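Local coordinates for protein uncharacterized oxidoreductase yvaA (Bacillus subtilis subsp. subtilis, PDB 3GDO) that catalyses the reversible NADPH-dependent reduction of scyllo-inosose to scyllo-inositol and cannot use NADH in its place, at residues T107-A112 with T322-I327; T99-E104 with I332-M337; M94-T99 with G179-D184. All blocks are in the same frame, centred on the assembly; numbering follows the deposited sequence.

Interaction 1. Residues T107-A112 with T322-I327; sequences TLKRAA and TAEEGI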
ATOM      1  N   THR B 107       6.732  19.456 -27.497  1.00 44.74           N
ATOM      2  CA  THR B 107       6.851  19.734 -28.927  1.00 45.10           C
ATOM      3  C   THR B 107       5.497  19.733 -29.606  1.00 45.04           C
ATOM      4  O   THR B 107       5.215  20.646 -30.393  1.00 44.46           O
ATOM      5  CB  THR B 107       7.818  18.783 -29.618  1.00 44.97           C
ATOM      6  OG1 THR B 107       9.081  18.903 -28.968  1.00 45.07           O
ATOM      7  CG2 THR B 107       8.011  19.138 -31.114  1.00 45.78           C
ATOM      8  N   LEU B 108       4.651  18.745 -29.288  1.00 44.23           N
ATOM      9  CA  LEU B 108       3.318  18.707 -29.896  1.00 44.14           C
ATOM     10  C   LEU B 108       2.493  19.850 -29.400  1.00 44.10           C
ATOM     11  O   LEU B 108       1.735  20.449 -30.170  1.00 44.65           O
ATOM     12  CB  LEU B 108       2.568  17.375 -29.656  1.00 43.88           C
ATOM     13  CG  LEU B 108       3.239  16.094 -30.153  1.00 44.73           C
ATOM     14  CD1 LEU B 108       2.469  14.807 -29.674  1.00 44.01           C
ATOM     15  CD2 LEU B 108       3.425  16.091 -31.667  1.00 42.98           C
ATOM     16  N   LYS B 109       2.614  20.149 -28.107  1.00 44.16           N
ATOM     17  CA  LYS B 109       1.828  21.233 -27.537  1.00 45.15           C
ATOM     18  C   LYS B 109       2.182  22.575 -28.209  1.00 45.05           C
ATOM     19  O   LYS B 109       1.311  23.390 -28.463  1.00 44.77           O
ATOM     20  CB  LYS B 109       2.025  21.360 -26.017  1.00 44.81           C
ATOM     21  CG  LYS B 109       0.969  22.247 -25.354  1.00 47.26           C
ATOM     22  CD  LYS B 109       1.257  22.434 -23.873  1.00 52.11           C
ATOM     23  CE  LYS B 109       2.382  23.443 -23.640  1.00 54.85           C
ATOM     24  NZ  LYS B 109       1.774  24.819 -23.667  1.00 56.89           N
ATOM     25  N   ARG B 110       3.462  22.800 -28.453  1.00 45.99           N
ATOM     26  CA  ARG B 110       3.885  24.095 -28.993  1.00 48.04           C
ATOM     27  C   ARG B 110       3.432  24.211 -30.450  1.00 48.05           C
ATOM     28  O   ARG B 110       2.910  25.248 -30.847  1.00 49.11           O
ATOM     29  CB  ARG B 110       5.381  24.326 -28.806  1.00 47.77           C
ATOM     30  CG  ARG B 110       5.658  25.073 -27.514  1.00 52.19           C
ATOM     31  CD  ARG B 110       7.143  25.311 -27.304  1.00 57.36           C
ATOM     32  NE  ARG B 110       7.800  24.160 -26.686  1.00 61.53           N
ATOM     33  CZ  ARG B 110       8.522  23.244 -27.338  1.00 62.79           C
ATOM     34  NH1 ARG B 110       9.084  22.247 -26.659  1.00 62.17           N
ATOM     35  NH2 ARG B 110       8.689  23.320 -28.659  1.00 62.59           N
ATOM     36  N   ALA B 111       3.553  23.116 -31.206  1.00 47.72           N
ATOM     37  CA  ALA B 111       3.063  23.079 -32.569  1.00 47.06           C
ATOM     38  C   ALA B 111       1.550  23.346 -32.660  1.00 47.28           C
ATOM     39  O   ALA B 111       1.125  24.114 -33.540  1.00 46.75           O
ATOM     40  CB  ALA B 111       3.465  21.796 -33.245  1.00 46.70           C
ATOM     41  N   ALA B 112       0.749  22.763 -31.754  1.00 46.95           N
ATOM     42  CA  ALA B 112      -0.713  23.023 -31.693  1.00 47.80           C
ATOM     43  C   ALA B 112      -1.082  24.459 -31.319  1.00 48.83           C
ATOM     44  O   ALA B 112      -2.019  25.038 -31.881  1.00 48.59           O
ATOM     45  CB  ALA B 112      -1.418  22.065 -30.720  1.00 47.41           C
ATOM     46  N   THR B 322      -6.207  18.640 -20.984  1.00 34.75           N
ATOM     47  CA  THR B 322      -5.377  19.532 -21.792  1.00 35.43           C
ATOM     48  C   THR B 322      -4.043  18.870 -22.093  1.00 35.90           C
ATOM     49  O   THR B 322      -3.664  17.930 -21.426  1.00 35.11           O
ATOM     50  CB  THR B 322      -5.051  20.872 -21.024  1.00 35.76           C
ATOM     51  OG1 THR B 322      -4.262  20.576 -19.866  1.00 35.65           O
ATOM     52  CG2 THR B 322      -6.349  21.632 -20.585  1.00 37.03           C
ATOM     53  N   ALA B 323      -3.306  19.404 -23.063  1.00 35.99           N
ATOM     54  CA  ALA B 323      -2.029  18.864 -23.448  1.00 37.26           C
ATOM     55  C   ALA B 323      -1.050  18.916 -22.288  1.00 36.97           C
ATOM     56  O   ALA B 323      -0.304  17.948 -22.079  1.00 38.73           O
ATOM     57  CB  ALA B 323      -1.459  19.585 -24.685  1.00 37.15           C
ATOM     58  N   GLU B 324      -1.051  20.043 -21.573  1.00 36.36           N
ATOM     59  CA  GLU B 324      -0.263  20.252 -20.353  1.00 36.81           C
ATOM     60  C   GLU B 324      -0.488  19.162 -19.291  1.00 35.83           C
ATOM     61  O   GLU B 324       0.470  18.669 -18.706  1.00 35.16           O
ATOM     62  CB  GLU B 324      -0.622  21.613 -19.719  1.00 37.05           C
ATOM     63  CG  GLU B 324       0.395  22.146 -18.713  1.00 42.83           C
ATOM     64  CD  GLU B 324       1.872  21.938 -19.150  1.00 49.90           C
ATOM     65  OE1 GLU B 324       2.280  22.289 -20.316  1.00 52.55           O
ATOM     66  OE2 GLU B 324       2.630  21.379 -18.321  1.00 50.37           O
ATOM     67  N   GLU B 325      -1.753  18.850 -19.017  1.00 34.31           N
ATOM     68  CA  GLU B 325      -2.081  17.798 -18.057  1.00 34.86           C
ATOM     69  C   GLU B 325      -1.556  16.433 -18.560  1.00 34.66           C
ATOM     70  O   GLU B 325      -0.927  15.706 -17.800  1.00 34.76           O
ATOM     71  CB  GLU B 325      -3.581  17.770 -17.782  1.00 33.78           C
ATOM     72  CG  GLU B 325      -4.086  19.014 -17.037  1.00 34.84           C
ATOM     73  CD  GLU B 325      -5.587  19.140 -17.190  1.00 39.61           C
ATOM     74  OE1 GLU B 325      -6.180  18.325 -17.952  1.00 37.60           O
ATOM     75  OE2 GLU B 325      -6.186  20.025 -16.564  1.00 43.23           O
ATOM     76  N   GLY B 326      -1.733  16.156 -19.858  1.00 34.24           N
ATOM     77  CA  GLY B 326      -1.149  14.977 -20.498  1.00 34.34           C
ATOM     78  C   GLY B 326       0.352  14.915 -20.308  1.00 34.74           C
ATOM     79  O   GLY B 326       0.905  13.884 -19.902  1.00 34.88           O
ATOM     80  N   ILE B 327       1.039  16.021 -20.594  1.00 33.99           N
ATOM     81  CA  ILE B 327       2.496  16.052 -20.449  1.00 33.09           C
ATOM     82  C   ILE B 327       2.872  15.826 -18.964  1.00 33.70           C
ATOM     83  O   ILE B 327       3.900  15.207 -18.665  1.00 33.24           O
ATOM     84  CB  ILE B 327       3.084  17.422 -20.933  1.00 32.88           C
ATOM     85  CG1 ILE B 327       3.045  17.536 -22.469  1.00 33.28           C
ATOM     86  CG2 ILE B 327       4.489  17.626 -20.438  1.00 31.60           C
ATOM     87  CD1 ILE B 327       3.213  19.022 -22.970  1.00 33.11           C
TER
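Lys109 and Ala323 mark the closest point between two antiparallel helix segments, whose axes come to 10.2 Å at an angle of 173° and whose CA atoms here lie 6.1 Å apart. Lys109 carries the contact with the aliphatic part of its chain. With CG anti to the backbone N (chi1 -166°), the methylenes beyond CB run over Ala323, whose methyl CB meets Lys109 CG at 3.7 Å. Ile327 turns the end of its longer branch inward, CD1 standing 4.0 Å from Lys109 CB. In the Gfo/Idh/MocA fold this pairing joins the NADP-binding Rossmann domain, to which helix 102-115 belongs, to helix 323-342 of the C-terminal alpha/beta part of the chain. Further out, the lysine bends at its last two torsions and passes obliquely across Glu324, whose OE1 is 3.5 Å from Lys109 CE. The opposite charges stay beyond salt-bridge range, Lys109 NZ to Glu324 OE1 being 4.2 Å; each has its own salt bridge, Lys109 NZ with Asp113 on the same helix and Glu324 OE2 with Arg331. Cutting Lys109 back to an alanine would probably uncover the Ala323 and Ile327 side chains and leave Asp113 without its salt-bridge mate. At the start of the second helix Thr322 and Glu325 make a capping box: Glu325 N donates to Thr322 OG1 at 3.2 Å, and Thr322 N reaches Glu325 OE1 at 3.0 Å from above the carboxylate plane. The same OE1 also holds Arg126.

Interaction 2. Residues T99-E104 with I332-M337; sequences TATAEE and IIEAAM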
ATOM      1  N   THR B  99       2.873  10.435 -24.897  1.00 38.07           N
ATOM      2  CA  THR B  99       4.096  10.041 -25.626  1.00 39.28           C
ATOM      3  C   THR B  99       5.028   9.306 -24.657  1.00 39.39           C
ATOM      4  O   THR B  99       4.732   9.240 -23.474  1.00 39.14           O
ATOM      5  CB  THR B  99       4.874  11.274 -26.136  1.00 39.15           C
ATOM      6  OG1 THR B  99       5.001  12.216 -25.069  1.00 39.18           O
ATOM      7  CG2 THR B  99       4.160  11.935 -27.325  1.00 41.84           C
ATOM      8  N   ALA B 100       6.177   8.817 -25.124  1.00 39.67           N
ATOM      9  CA  ALA B 100       7.166   8.244 -24.216  1.00 40.11           C
ATOM     10  C   ALA B 100       7.903   9.285 -23.347  1.00 41.11           C
ATOM     11  O   ALA B 100       8.285   8.998 -22.207  1.00 39.55           O
ATOM     12  CB  ALA B 100       8.173   7.368 -24.990  1.00 40.24           C
ATOM     13  N   THR B 101       8.129  10.491 -23.887  1.00 41.51           N
ATOM     14  CA  THR B 101       8.886  11.507 -23.144  1.00 41.81           C
ATOM     15  C   THR B 101       8.091  12.792 -23.048  1.00 41.86           C
ATOM     16  O   THR B 101       7.237  13.087 -23.911  1.00 41.80           O
ATOM     17  CB  THR B 101      10.309  11.832 -23.759  1.00 42.27           C
ATOM     18  OG1 THR B 101      10.156  12.369 -25.070  1.00 42.06           O
ATOM     19  CG2 THR B 101      11.224  10.588 -23.837  1.00 43.02           C
ATOM     20  N   ALA B 102       8.383  13.559 -22.004  1.00 41.50           N
ATOM     21  CA  ALA B 102       7.734  14.842 -21.785  1.00 41.87           C
ATOM     22  C   ALA B 102       8.090  15.853 -22.906  1.00 42.45           C
ATOM     23  O   ALA B 102       7.244  16.642 -23.322  1.00 41.73           O
ATOM     24  CB  ALA B 102       8.120  15.385 -20.409  1.00 41.44           C
ATOM     25  N   GLU B 103       9.344  15.794 -23.360  1.00 43.60           N
ATOM     26  CA  GLU B 103       9.921  16.627 -24.441  1.00 45.38           C
ATOM     27  C   GLU B 103       9.166  16.457 -25.765  1.00 45.01           C
ATOM     28  O   GLU B 103       8.873  17.435 -26.468  1.00 45.52           O
ATOM     29  CB  GLU B 103      11.419  16.248 -24.625  1.00 45.92           C
ATOM     30  CG  GLU B 103      12.383  17.382 -25.027  1.00 51.85           C
ATOM     31  CD  GLU B 103      13.899  17.034 -24.792  1.00 57.98           C
ATOM     32  OE1 GLU B 103      14.761  17.336 -25.662  1.00 60.07           O
ATOM     33  OE2 GLU B 103      14.239  16.468 -23.727  1.00 60.42           O
ATOM     34  N   GLU B 104       8.815  15.220 -26.099  1.00 45.11           N
ATOM     35  CA  GLU B 104       7.991  14.954 -27.272  1.00 44.96           C
ATOM     36  C   GLU B 104       6.611  15.563 -27.109  1.00 44.57           C
ATOM     37  O   GLU B 104       6.077  16.169 -28.040  1.00 43.89           O
ATOM     38  CB  GLU B 104       7.853  13.459 -27.530  1.00 45.71           C
ATOM     39  CG  GLU B 104       9.158  12.764 -27.794  1.00 49.22           C
ATOM     40  CD  GLU B 104       8.995  11.250 -27.777  1.00 53.38           C
ATOM     41  OE1 GLU B 104       8.776  10.666 -26.698  1.00 54.63           O
ATOM     42  OE2 GLU B 104       9.090  10.645 -28.851  1.00 56.51           O
ATOM     43  N   ILE B 332       5.670  12.620 -14.590  1.00 29.89           N
ATOM     44  CA  ILE B 332       5.710  11.799 -13.373  1.00 29.65           C
ATOM     45  C   ILE B 332       6.259  10.439 -13.722  1.00 29.72           C
ATOM     46  O   ILE B 332       7.044   9.892 -12.952  1.00 30.29           O
ATOM     47  CB  ILE B 332       4.311  11.611 -12.732  1.00 30.28           C
ATOM     48  CG1 ILE B 332       3.780  12.948 -12.245  1.00 29.23           C
ATOM     49  CG2 ILE B 332       4.364  10.548 -11.540  1.00 29.24           C
ATOM     50  CD1 ILE B 332       4.673  13.611 -11.219  1.00 27.75           C
ATOM     51  N   ILE B 333       5.851   9.896 -14.882  1.00 30.26           N
ATOM     52  CA  ILE B 333       6.330   8.576 -15.324  1.00 30.61           C
ATOM     53  C   ILE B 333       7.865   8.556 -15.501  1.00 31.42           C
ATOM     54  O   ILE B 333       8.524   7.644 -15.010  1.00 30.93           O
ATOM     55  CB  ILE B 333       5.589   8.093 -16.584  1.00 29.85           C
ATOM     56  CG1 ILE B 333       4.149   7.710 -16.219  1.00 30.29           C
ATOM     57  CG2 ILE B 333       6.239   6.901 -17.177  1.00 29.65           C
ATOM     58  CD1 ILE B 333       3.326   7.410 -17.422  1.00 31.29           C
ATOM     59  N   GLU B 334       8.429   9.594 -16.128  1.00 32.13           N
ATOM     60  CA  GLU B 334       9.889   9.666 -16.346  1.00 33.39           C
ATOM     61  C   GLU B 334      10.662   9.817 -15.062  1.00 32.34           C
ATOM     62  O   GLU B 334      11.733   9.220 -14.896  1.00 34.22           O
ATOM     63  CB  GLU B 334      10.265  10.811 -17.329  1.00 34.13           C
ATOM     64  CG  GLU B 334       9.974  10.471 -18.805  1.00 37.20           C
ATOM     65  CD  GLU B 334      10.538  11.525 -19.824  1.00 43.69           C
ATOM     66  OE1 GLU B 334      11.512  11.210 -20.547  1.00 47.44           O
ATOM     67  OE2 GLU B 334      10.005  12.655 -19.901  1.00 44.12           O
ATOM     68  N   ALA B 335      10.117  10.588 -14.135  1.00 32.28           N
ATOM     69  CA  ALA B 335      10.752  10.768 -12.820  1.00 32.28           C
ATOM     70  C   ALA B 335      10.726   9.476 -11.974  1.00 31.73           C
ATOM     71  O   ALA B 335      11.679   9.165 -11.267  1.00 30.79           O
ATOM     72  CB  ALA B 335      10.095  11.930 -12.041  1.00 31.64           C
ATOM     73  N   ALA B 336       9.620   8.748 -12.053  1.00 31.70           N
ATOM     74  CA  ALA B 336       9.528   7.396 -11.454  1.00 31.59           C
ATOM     75  C   ALA B 336      10.599   6.466 -12.003  1.00 31.50           C
ATOM     76  O   ALA B 336      11.230   5.734 -11.241  1.00 31.80           O
ATOM     77  CB  ALA B 336       8.144   6.779 -11.719  1.00 30.87           C
ATOM     78  N   MET B 337      10.788   6.480 -13.324  1.00 31.67           N
ATOM     79  CA  MET B 337      11.761   5.579 -13.974  1.00 32.81           C
ATOM     80  C   MET B 337      13.156   5.944 -13.528  1.00 33.20           C
ATOM     81  O   MET B 337      13.988   5.083 -13.213  1.00 33.02           O
ATOM     82  CB  MET B 337      11.600   5.624 -15.494  1.00 32.88           C
ATOM     83  CG  MET B 337      10.185   5.165 -15.976  1.00 32.62           C
ATOM     84  SD  MET B 337       9.824   5.290 -17.778  1.00 28.52           S
ATOM     85  CE  MET B 337      11.050   4.182 -18.417  1.00 35.35           C
TER
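The N-terminal end of helix 102-115, closed by a capping box, is where Glu334 of helix 323-342 meets Ala102 and Thr101. The glutamate reaches over with CG anti to its own carbonyl carbon (chi1 -76°) and the chain extended beyond, bringing the carboxylate against the first turn. Ala102 N donates to Glu334 OE2 at 2.8 Å, nearly straight at 167°, though the N-H comes from above the carboxylate plane. The other oxygen lies against the threonine, with Glu334 OE1 3.4 Å from Thr101 CG2, while the Ala102 methyl CB stands 3.4 Å from Glu334 OE2. A negative group at a helix N-terminus probably gains from the helix dipole, and this one takes up a first-turn N-H. Thr101 serves the cap itself: Thr101 OG1 accepts a weak bond from Glu104 N and donates to Glu104 OE1 at 2.7 Å, on the anti side of that carboxylate, and Thr101 N gives a further weak bond to Glu104 OE1. Just before the helix, Thr99 OG1 donates to Thr101 O at 2.7 Å, and Ala100 O accepts from the hydroxyl of Tyr176 on helix 174-190. Thr101 and Glu104 thus form the reciprocal pairing of a capping box, to which a carboxylate from a distant helix adds a side-chain bond at the helix N-terminus.

Interaction 3. Residues M94-T99 with G179-D184; sequences MEKPMT and GSHIID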
ATOM      1  N   MET B  94      -5.644  12.368 -28.681  1.00 34.63           N
ATOM      2  CA  MET B  94      -4.584  11.343 -28.636  1.00 34.83           C
ATOM      3  C   MET B  94      -4.959  10.333 -27.550  1.00 35.02           C
ATOM      4  O   MET B  94      -5.586  10.700 -26.553  1.00 34.64           O
ATOM      5  CB  MET B  94      -3.226  11.949 -28.214  1.00 34.93           C
ATOM      6  CG  MET B  94      -2.723  13.216 -28.920  1.00 33.67           C
ATOM      7  SD  MET B  94      -1.078  13.772 -28.394  1.00 30.66           S
ATOM      8  CE  MET B  94      -0.001  12.516 -28.999  1.00 34.84           C
ATOM      9  N   GLU B  95      -4.554   9.071 -27.709  1.00 35.63           N
ATOM     10  CA  GLU B  95      -4.751   8.103 -26.610  0.50 34.94           C
ATOM     11  C   GLU B  95      -3.724   8.372 -25.509  1.00 35.27           C
ATOM     12  O   GLU B  95      -2.708   9.037 -25.744  1.00 35.83           O
ATOM     13  CB  GLU B  95      -4.679   6.637 -27.083  0.50 34.43           C
ATOM     14  CG  GLU B  95      -6.038   5.972 -27.371  0.50 30.64           C
ATOM     15  CD  GLU B  95      -6.888   5.652 -26.124  0.50 26.86           C
ATOM     16  OE1 GLU B  95      -6.504   6.031 -24.966  0.50 21.96           O
ATOM     17  OE2 GLU B  95      -7.962   5.034 -26.330  0.50 20.51           O
ATOM     18  N   LYS B  96      -4.020   7.904 -24.294  1.00 34.73           N
ATOM     19  CA  LYS B  96      -2.980   7.806 -23.267  1.00 36.53           C
ATOM     20  C   LYS B  96      -2.118   6.555 -23.564  1.00 37.13           C
ATOM     21  O   LYS B  96      -2.572   5.666 -24.251  1.00 37.54           O
ATOM     22  CB  LYS B  96      -3.569   7.740 -21.857  1.00 36.99           C
ATOM     23  CG  LYS B  96      -4.802   6.863 -21.673  1.00 37.84           C
ATOM     24  CD  LYS B  96      -4.536   5.371 -21.902  1.00 40.47           C
ATOM     25  CE  LYS B  96      -3.506   4.824 -20.954  1.00 42.31           C
ATOM     26  NZ  LYS B  96      -3.392   3.371 -21.123  1.00 44.85           N
ATOM     27  N   PRO B  97      -0.854   6.505 -23.112  1.00 37.67           N
ATOM     28  CA  PRO B  97      -0.073   7.577 -22.561  1.00 37.79           C
ATOM     29  C   PRO B  97       0.290   8.473 -23.720  1.00 37.54           C
ATOM     30  O   PRO B  97       0.566   7.971 -24.806  1.00 38.25           O
ATOM     31  CB  PRO B  97       1.156   6.853 -22.009  1.00 38.08           C
ATOM     32  CG  PRO B  97       1.341   5.685 -22.962  1.00 37.53           C
ATOM     33  CD  PRO B  97      -0.066   5.257 -23.246  1.00 37.77           C
ATOM     34  N   MET B  98       0.249   9.783 -23.496  1.00 37.64           N
ATOM     35  CA  MET B  98       0.457  10.784 -24.562  1.00 38.16           C
ATOM     36  C   MET B  98       1.670  10.454 -25.465  1.00 38.07           C
ATOM     37  O   MET B  98       1.499  10.218 -26.657  1.00 38.26           O
ATOM     38  CB  MET B  98       0.564  12.181 -23.921  1.00 36.92           C
ATOM     39  CG  MET B  98       0.648  13.374 -24.879  1.00 39.36           C
ATOM     40  SD  MET B  98       0.934  14.910 -23.936  1.00 29.95           S
ATOM     41  CE  MET B  98       0.811  16.010 -25.377  1.00 37.01           C
ATOM     42  N   THR B  99       2.873  10.435 -24.897  1.00 38.07           N
ATOM     43  CA  THR B  99       4.096  10.041 -25.626  1.00 39.28           C
ATOM     44  C   THR B  99       5.028   9.306 -24.657  1.00 39.39           C
ATOM     45  O   THR B  99       4.732   9.240 -23.474  1.00 39.14           O
ATOM     46  CB  THR B  99       4.874  11.274 -26.136  1.00 39.15           C
ATOM     47  OG1 THR B  99       5.001  12.216 -25.069  1.00 39.18           O
ATOM     48  CG2 THR B  99       4.160  11.935 -27.325  1.00 41.84           C
ATOM     49  N   GLY B 179      -0.469   2.667 -15.026  1.00 29.98           N
ATOM     50  CA  GLY B 179      -0.037   3.714 -14.105  1.00 29.90           C
ATOM     51  C   GLY B 179      -0.484   5.099 -14.552  1.00 29.67           C
ATOM     52  O   GLY B 179      -0.874   5.920 -13.713  1.00 28.56           O
ATOM     53  N   SER B 180      -0.469   5.329 -15.871  1.00 29.52           N
ATOM     54  CA  SER B 180      -0.851   6.627 -16.432  1.00 30.11           C
ATOM     55  C   SER B 180      -2.262   7.042 -15.995  1.00 29.93           C
ATOM     56  O   SER B 180      -2.494   8.184 -15.613  1.00 31.13           O
ATOM     57  CB  SER B 180      -0.646   6.676 -17.966  1.00 29.99           C
ATOM     58  OG  SER B 180      -1.480   5.769 -18.647  1.00 31.13           O
ATOM     59  N   HIS B 181      -3.184   6.098 -15.961  1.00 29.88           N
ATOM     60  CA  HIS B 181      -4.558   6.396 -15.533  1.00 29.57           C
ATOM     61  C   HIS B 181      -4.679   6.896 -14.080  1.00 29.53           C
ATOM     62  O   HIS B 181      -5.472   7.800 -13.794  1.00 30.20           O
ATOM     63  CB  HIS B 181      -5.425   5.155 -15.655  1.00 29.79           C
ATOM     64  CG  HIS B 181      -5.723   4.745 -17.059  1.00 32.72           C
ATOM     65  ND1 HIS B 181      -6.437   5.536 -17.935  1.00 34.77           N
ATOM     66  CD2 HIS B 181      -5.437   3.601 -17.729  1.00 31.75           C
ATOM     67  CE1 HIS B 181      -6.579   4.897 -19.086  1.00 33.95           C
ATOM     68  NE2 HIS B 181      -5.960   3.730 -18.993  1.00 35.66           N
ATOM     69  N   ILE B 182      -3.959   6.266 -13.155  1.00 28.44           N
ATOM     70  CA  ILE B 182      -4.140   6.600 -11.739  1.00 28.58           C
ATOM     71  C   ILE B 182      -3.251   7.776 -11.325  1.00 29.52           C
ATOM     72  O   ILE B 182      -3.562   8.503 -10.382  1.00 28.98           O
ATOM     73  CB  ILE B 182      -4.002   5.324 -10.823  1.00 30.52           C
ATOM     74  CG1 ILE B 182      -2.637   4.636 -10.994  1.00 25.29           C
ATOM     75  CG2 ILE B 182      -5.118   4.316 -11.163  1.00 26.51           C
ATOM     76  CD1 ILE B 182      -2.373   3.539  -9.871  1.00 28.61           C
ATOM     77  N   ILE B 183      -2.167   7.982 -12.088  1.00 30.20           N
ATOM     78  CA  ILE B 183      -1.358   9.187 -11.994  1.00 31.15           C
ATOM     79  C   ILE B 183      -2.194  10.412 -12.425  1.00 31.35           C
ATOM     80  O   ILE B 183      -2.195  11.446 -11.752  1.00 32.00           O
ATOM     81  CB  ILE B 183      -0.094   9.061 -12.860  1.00 30.63           C
ATOM     82  CG1 ILE B 183       0.904   8.103 -12.205  1.00 31.32           C
ATOM     83  CG2 ILE B 183       0.579  10.449 -13.107  1.00 32.45           C
ATOM     84  CD1 ILE B 183       2.087   7.700 -13.164  1.00 29.69           C
ATOM     85  N   ASP B 184      -2.925  10.285 -13.522  1.00 31.41           N
ATOM     86  CA  ASP B 184      -3.721  11.403 -14.041  1.00 32.12           C
ATOM     87  C   ASP B 184      -4.756  11.811 -13.000  1.00 32.75           C
ATOM     88  O   ASP B 184      -4.997  13.027 -12.746  1.00 32.66           O
ATOM     89  CB  ASP B 184      -4.422  11.031 -15.371  1.00 31.94           C
ATOM     90  CG  ASP B 184      -5.358  12.153 -15.890  1.00 34.04           C
ATOM     91  OD1 ASP B 184      -4.838  13.187 -16.361  1.00 30.35           O
ATOM     92  OD2 ASP B 184      -6.623  12.009 -15.828  1.00 34.91           O
TER
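Lys96 meets Ser180 and His181 through a tightly folded chain: its CG lies between the backbone N and the carbonyl carbon (chi1 42°), and bends at chi2 and chi3 swing CE across to helix 174-190. The lysine belongs to the Glu-Lys-Pro motif of the Gfo/Idh/MocA family, at the C-terminal end of strand 91-95 of the Rossmann domain, with a cis peptide bond between Lys96 and Pro97. In relatives this lysine belongs to the active site, so a similar place is likely here. Helix 174-190 probably supplies Asp177 and His181 to the same site, as in related inositol dehydrogenases, where an aspartate and a histidine four residues further on join the lysine. The lysine chain crosses the His181 side chain at about a right angle. Lys96 CD lies 3.5 Å from His181 CE1, and Lys96 CE follows at 3.3 Å from His181 NE2, approaching the ring obliquely. The loop after strand 119-122 lies close by, His123 touching Lys96 and Arg125 touching His181. Lys96 NZ makes a salt bridge to Asp177, while the serine hydroxyl is bonded to Tyr176 O. Pro97 CB stands loosely at 4.4 Å from Ser180 OG, whereas Lys96 CE comes to 3.2 Å from that same Ser180 OG.

In the fold
Interaction 3 lies about 5 Å from the centre of the chain, whereas interactions 1 and 2 each lie about 16 Å from it; between centres, interaction 3 is 13 Å from interaction 1 and 11 Å from interaction 2. On the Rossmann side the chain runs from strand 91-95 through Thr99, shared by interactions 2 and 3, into helix 102-115. The partners follow as helix 174-190, then helix 323-342, which interactions 1 and 2 both use. Interaction 1 is nested within the loop closed by interaction 2, and interaction 3 crosses both. Met98 SD beside Ile327 and Ile183 against Ile333 connect them, so one continuous interface joins the nucleotide-binding domain to the C-terminal part.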